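Local coordinates for protein N-acetylglucosamine-6-phosphate deacetylase (Thermotoga maritima, PDB 1O12) that probably removes the acetyl group from N-acetylglucosamine 6-phosphate, as a metal-dependent hydrolase of the NagA family with one divalent metal ion per subunit, at residues I239-G242 with V243-S246; K312-R315 with K316-C320. One frame throughout, in Å; residues are numbered along the deposited sequence.

Contact 1: I239-G242 with V243-S246; sequences ICDG and VHLS
D241 and H244 meet through a carboxylate that uses both oxygens to hold the residues just after it, in the loop that leads from strand 235-239 to helix 247-257 of the amidohydrolase TIM-barrel domain. Three hydrogen bonds do this work. OD2 of D241 takes two backbone donors. H244 N reaches it at 2.8 Å, on the syn side and close to the carboxylate plane. V243 N, 2.9 Å from the same OD2, arrives steeply from above that plane, 60° out of it. OD1 of D241 turns its syn lone pair to H244 ND1, 2.6 Å away, giving a His-carboxylate hydrogen bond in which carboxylate and imidazole planes are 31° apart. The reach depends on chi1 of D241, 57°, which sets CG between the backbone N and the carbonyl carbon and folds the acid over the turn. Between acid and histidine, G242 has a positive phi, which by itself favours glycine.

Apolar contacts complete the arrangement. CD1 of I239 lies over one face of the imidazole as a CH-pi contact, 3.8 Å from the ring centroid of H244 and displaced toward CD2. L245 CD1 lies 3.5 Å from the backbone O of I239. An asparagine in place of D241 would probably leave the loop amides with a weaker, uncharged acceptor and H244 without its anionic mate.

H244 is predicted to bind substrate, and its backbone O is also held by N212, another predicted substrate residue. With ND1 committed as a donor to D241 and one face covered by the I239 methyl, the imidazole is likely to be fixed in rotation, and with it the direction NE2 faces.

Contact 2: K312-R315 with K316-C320; sequences KNFR and KFTGC
The backbone O of F314 is gripped twice by T318, in the last turn of helix 307-318. T318 N makes the regular i to i+4 helix bond at 3.1 Å, while T318 OG1 donates to the same oxygen at the same distance, the two donors coming from opposite faces of the carbonyl plane. The hydroxyl has a second task: as acceptor from C320 N, at 3.0 Å, it closes an ST turn. It can serve both because chi1 of T318 is 76°, placing OG1 between the backbone N and the carbonyl carbon. The helix ends here: G319, the first residue to leave helical phi/psi, with a positive phi of 75°, still gives its N to R315 O.

T318 and C320 also meet the F314 ring. CG2 of T318 sits over one face, 4.0 Å from the ring centroid in a CH-pi contact, whereas SG of C320 approaches the ring edge, 3.8 Å from F314 CE1, as a sulfur-aromatic contact. Beyond the segments, F314 packs on L325 of helix 322-336 and on I262 and L264 of strand 262-265, and T318 and C320 touch Y254 of helix 247-257, so the helix end is wedged between neighbouring elements of the barrel domain.

One residue back along the helix, F317 N bonds to N313 O at 2.8 Å, with a nearly straight N-H...O angle of 166°. That same carbonyl oxygen of N313 lies 3.3 Å above the plane of the F317 ring, displaced toward its rim at CG.

The two contacts lie on the same side of the chain's centre, 12 Å apart between their centres, and meet directly through C240 and its neighbours. N313 ND2 of contact 2 makes a probable hydrogen bond to C240 O of contact 1 at 2.6 Å, beside packing of C240 SG on F314 CD2 at 3.7 Å. Helix 307-318 therefore packs against the loop that carries H244. Contact 1 borders the active site: the I239 side chain is about 7 Å from the bound iron and about 3 Å from that of D267, the predicted proton donor/acceptor. Contact 2 stands farther back, its F317 side chain about 9 Å from that of H244.

Contact 1: I239-G242 with V243-S246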
ATOM      1  N   ILE A 239      14.206  -0.703  -7.951  1.00 28.86           N
ATOM      2  CA  ILE A 239      15.133  -0.096  -8.903  1.00 29.28           C
ATOM      3  C   ILE A 239      14.798   1.398  -8.956  1.00 30.77           C
ATOM      4  O   ILE A 239      13.803   1.768  -9.569  1.00 31.06           O
ATOM      5  CB  ILE A 239      14.971  -0.705 -10.308  1.00 27.72           C
ATOM      6  CG1 ILE A 239      15.313  -2.195 -10.273  1.00 27.26           C
ATOM      7  CG2 ILE A 239      15.857   0.047 -11.320  1.00 25.65           C
ATOM      8  CD1 ILE A 239      14.776  -2.967 -11.468  1.00 28.54           C
ATOM      9  N   CYS A 240      15.609   2.255  -8.329  1.00 31.38           N
ATOM     10  CA  CYS A 240      15.306   3.680  -8.312  1.00 34.05           C
ATOM     11  C   CYS A 240      15.806   4.541  -9.439  1.00 34.26           C
ATOM     12  O   CYS A 240      16.526   5.505  -9.211  1.00 33.63           O
ATOM     13  CB  CYS A 240      15.763   4.297  -7.016  1.00 35.73           C
ATOM     14  SG  CYS A 240      14.821   3.659  -5.699  1.00 45.57           S
ATOM     15  N   ASP A 241      15.371   4.215 -10.644  1.00 36.00           N
ATOM     16  CA  ASP A 241      15.784   4.928 -11.827  1.00 39.30           C
ATOM     17  C   ASP A 241      14.712   5.856 -12.363  1.00 40.11           C
ATOM     18  O   ASP A 241      14.907   6.495 -13.393  1.00 41.08           O
ATOM     19  CB  ASP A 241      16.192   3.942 -12.921  1.00 39.12           C
ATOM     20  CG  ASP A 241      15.090   2.974 -13.277  1.00 40.90           C
ATOM     21  OD1 ASP A 241      15.363   2.092 -14.120  1.00 43.48           O
ATOM     22  OD2 ASP A 241      13.966   3.077 -12.735  1.00 40.10           O
ATOM     23  N   GLY A 242      13.585   5.922 -11.668  1.00 41.15           N
ATOM     24  CA  GLY A 242      12.501   6.792 -12.098  1.00 41.16           C
ATOM     25  C   GLY A 242      11.649   6.206 -13.205  1.00 42.10           C
ATOM     26  O   GLY A 242      10.613   6.775 -13.552  1.00 41.77           O
ATOM     27  N   VAL A 243      12.087   5.074 -13.753  1.00 41.67           N
ATOM     28  CA  VAL A 243      11.363   4.397 -14.816  1.00 41.59           C
ATOM     29  C   VAL A 243      10.695   3.092 -14.340  1.00 41.44           C
ATOM     30  O   VAL A 243       9.501   2.896 -14.577  1.00 41.03           O
ATOM     31  CB  VAL A 243      12.316   4.115 -15.989  1.00 42.69           C
ATOM     32  CG1 VAL A 243      11.550   3.537 -17.172  1.00 40.73           C
ATOM     33  CG2 VAL A 243      13.029   5.417 -16.367  1.00 42.42           C
ATOM     34  N   HIS A 244      11.456   2.194 -13.694  1.00 40.60           N
ATOM     35  CA  HIS A 244      10.873   0.946 -13.181  1.00 37.72           C
ATOM     36  C   HIS A 244       9.780   1.258 -12.154  1.00 37.16           C
ATOM     37  O   HIS A 244       8.841   0.478 -11.976  1.00 38.05           O
ATOM     38  CB  HIS A 244      11.943   0.053 -12.572  1.00 37.58           C
ATOM     39  CG  HIS A 244      12.796  -0.631 -13.596  1.00 38.23           C
ATOM     40  ND1 HIS A 244      13.752   0.037 -14.334  1.00 36.97           N
ATOM     41  CD2 HIS A 244      12.777  -1.901 -14.063  1.00 35.49           C
ATOM     42  CE1 HIS A 244      14.279  -0.791 -15.214  1.00 35.01           C
ATOM     43  NE2 HIS A 244      13.706  -1.971 -15.071  1.00 37.45           N
ATOM     44  N   LEU A 245       9.919   2.396 -11.480  1.00 35.70           N
ATOM     45  CA  LEU A 245       8.916   2.907 -10.541  1.00 36.27           C
ATOM     46  C   LEU A 245       8.951   4.424 -10.683  1.00 36.33           C
ATOM     47  O   LEU A 245      10.021   5.013 -10.912  1.00 35.16           O
ATOM     48  CB  LEU A 245       9.244   2.617  -9.086  1.00 36.24           C
ATOM     49  CG  LEU A 245       9.294   1.230  -8.492  1.00 37.56           C
ATOM     50  CD1 LEU A 245      10.546   0.531  -8.958  1.00 35.36           C
ATOM     51  CD2 LEU A 245       9.309   1.390  -6.957  1.00 37.95           C
ATOM     52  N   SER A 246       7.807   5.072 -10.542  1.00 35.14           N
ATOM     53  CA  SER A 246       7.823   6.522 -10.622  1.00 34.25           C
ATOM     54  C   SER A 246       8.206   7.013  -9.234  1.00 35.27           C
ATOM     55  O   SER A 246       8.150   6.260  -8.250  1.00 35.56           O
ATOM     56  CB  SER A 246       6.442   7.063 -10.991  1.00 33.65           C
ATOM     57  OG  SER A 246       5.467   6.746 -10.003  1.00 32.70           O
TER

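Contact 2: K312-R315 with K316-C320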
ATOM      1  N   LYS A 312      21.259   8.390  -4.576  1.00 31.17           N
ATOM      2  CA  LYS A 312      20.868   9.782  -4.658  1.00 32.35           C
ATOM      3  C   LYS A 312      19.383   9.856  -4.969  1.00 33.68           C
ATOM      4  O   LYS A 312      18.646  10.625  -4.334  1.00 33.14           O
ATOM      5  CB  LYS A 312      21.648  10.514  -5.747  1.00 32.59           C
ATOM      6  CG  LYS A 312      23.134  10.713  -5.472  1.00 36.24           C
ATOM      7  CD  LYS A 312      23.709  11.816  -6.368  1.00 38.94           C
ATOM      8  CE  LYS A 312      25.219  11.707  -6.558  1.00 40.63           C
ATOM      9  NZ  LYS A 312      25.615  10.568  -7.476  1.00 44.19           N
ATOM     10  N   ASN A 313      18.949   9.045  -5.936  1.00 32.94           N
ATOM     11  CA  ASN A 313      17.561   9.059  -6.356  1.00 33.82           C
ATOM     12  C   ASN A 313      16.658   8.750  -5.200  1.00 34.94           C
ATOM     13  O   ASN A 313      15.746   9.524  -4.895  1.00 37.90           O
ATOM     14  CB  ASN A 313      17.282   8.053  -7.499  1.00 35.08           C
ATOM     15  CG  ASN A 313      17.781   8.534  -8.861  1.00 34.35           C
ATOM     16  OD1 ASN A 313      18.044   9.717  -9.069  1.00 34.60           O
ATOM     17  ND2 ASN A 313      17.900   7.611  -9.799  1.00 35.48           N
ATOM     18  N   PHE A 314      16.916   7.623  -4.545  1.00 35.10           N
ATOM     19  CA  PHE A 314      16.099   7.198  -3.427  1.00 34.10           C
ATOM     20  C   PHE A 314      15.999   8.283  -2.401  1.00 34.50           C
ATOM     21  O   PHE A 314      14.916   8.580  -1.904  1.00 33.96           O
ATOM     22  CB  PHE A 314      16.667   5.956  -2.760  1.00 33.32           C
ATOM     23  CG  PHE A 314      15.754   5.386  -1.731  1.00 32.92           C
ATOM     24  CD1 PHE A 314      15.842   5.797  -0.400  1.00 33.21           C
ATOM     25  CD2 PHE A 314      14.760   4.475  -2.104  1.00 32.16           C
ATOM     26  CE1 PHE A 314      14.956   5.304   0.560  1.00 32.19           C
ATOM     27  CE2 PHE A 314      13.868   3.971  -1.172  1.00 30.94           C
ATOM     28  CZ  PHE A 314      13.965   4.385   0.169  1.00 33.51           C
ATOM     29  N   ARG A 315      17.145   8.870  -2.079  1.00 35.72           N
ATOM     30  CA  ARG A 315      17.191   9.939  -1.108  1.00 35.88           C
ATOM     31  C   ARG A 315      16.328  11.126  -1.528  1.00 36.90           C
ATOM     32  O   ARG A 315      15.665  11.738  -0.699  1.00 36.12           O
ATOM     33  CB  ARG A 315      18.618  10.420  -0.915  1.00 37.15           C
ATOM     34  CG  ARG A 315      18.709  11.509   0.134  1.00 38.37           C
ATOM     35  CD  ARG A 315      19.936  12.345  -0.057  1.00 40.42           C
ATOM     36  NE  ARG A 315      20.343  12.944   1.200  1.00 42.75           N
ATOM     37  CZ  ARG A 315      21.328  13.828   1.336  1.00 44.69           C
ATOM     38  NH1 ARG A 315      22.012  14.223   0.270  1.00 46.44           N
ATOM     39  NH2 ARG A 315      21.637  14.311   2.545  1.00 45.20           N
ATOM     40  N   LYS A 316      16.334  11.453  -2.817  1.00 37.59           N
ATOM     41  CA  LYS A 316      15.563  12.586  -3.291  1.00 38.78           C
ATOM     42  C   LYS A 316      14.073  12.277  -3.359  1.00 39.12           C
ATOM     43  O   LYS A 316      13.244  13.117  -3.014  1.00 38.71           O
ATOM     44  CB  LYS A 316      16.055  13.001  -4.673  1.00 42.52           C
ATOM     45  CG  LYS A 316      15.303  14.174  -5.294  1.00 47.13           C
ATOM     46  CD  LYS A 316      15.546  14.195  -6.798  1.00 51.89           C
ATOM     47  CE  LYS A 316      17.033  13.894  -7.132  1.00 53.46           C
ATOM     48  NZ  LYS A 316      17.241  12.732  -8.089  1.00 51.74           N
ATOM     49  N   PHE A 317      13.736  11.075  -3.813  1.00 37.31           N
ATOM     50  CA  PHE A 317      12.344  10.692  -3.930  1.00 37.07           C
ATOM     51  C   PHE A 317      11.633  10.677  -2.584  1.00 37.68           C
ATOM     52  O   PHE A 317      10.498  11.146  -2.471  1.00 38.77           O
ATOM     53  CB  PHE A 317      12.227   9.306  -4.578  1.00 36.42           C
ATOM     54  CG  PHE A 317      12.661   9.260  -6.023  1.00 36.87           C
ATOM     55  CD1 PHE A 317      12.868   8.043  -6.652  1.00 37.04           C
ATOM     56  CD2 PHE A 317      12.833  10.438  -6.766  1.00 37.69           C
ATOM     57  CE1 PHE A 317      13.239   7.983  -8.014  1.00 38.60           C
ATOM     58  CE2 PHE A 317      13.201  10.402  -8.111  1.00 36.22           C
ATOM     59  CZ  PHE A 317      13.404   9.168  -8.744  1.00 37.25           C
ATOM     60  N   THR A 318      12.320  10.184  -1.557  1.00 36.06           N
ATOM     61  CA  THR A 318      11.718  10.037  -0.248  1.00 35.27           C
ATOM     62  C   THR A 318      12.030  11.091   0.798  1.00 35.99           C
ATOM     63  O   THR A 318      11.242  11.307   1.709  1.00 36.25           O
ATOM     64  CB  THR A 318      12.093   8.664   0.383  1.00 35.85           C
ATOM     65  OG1 THR A 318      13.450   8.701   0.857  1.00 35.26           O
ATOM     66  CG2 THR A 318      11.941   7.541  -0.636  1.00 34.29           C
ATOM     67  N   GLY A 319      13.182  11.733   0.694  1.00 35.06           N
ATOM     68  CA  GLY A 319      13.537  12.704   1.703  1.00 33.82           C
ATOM     69  C   GLY A 319      13.958  11.989   2.975  1.00 33.77           C
ATOM     70  O   GLY A 319      13.937  12.584   4.055  1.00 35.67           O
ATOM     71  N   CYS A 320      14.347  10.721   2.875  1.00 32.45           N
ATOM     72  CA  CYS A 320      14.762   9.971   4.069  1.00 32.69           C
ATOM     73  C   CYS A 320      16.110  10.461   4.592  1.00 32.16           C
ATOM     74  O   CYS A 320      16.790  11.263   3.954  1.00 35.00           O
ATOM     75  CB  CYS A 320      14.882   8.483   3.752  1.00 34.67           C
ATOM     76  SG  CYS A 320      16.303   8.167   2.666  1.00 34.51           S
TER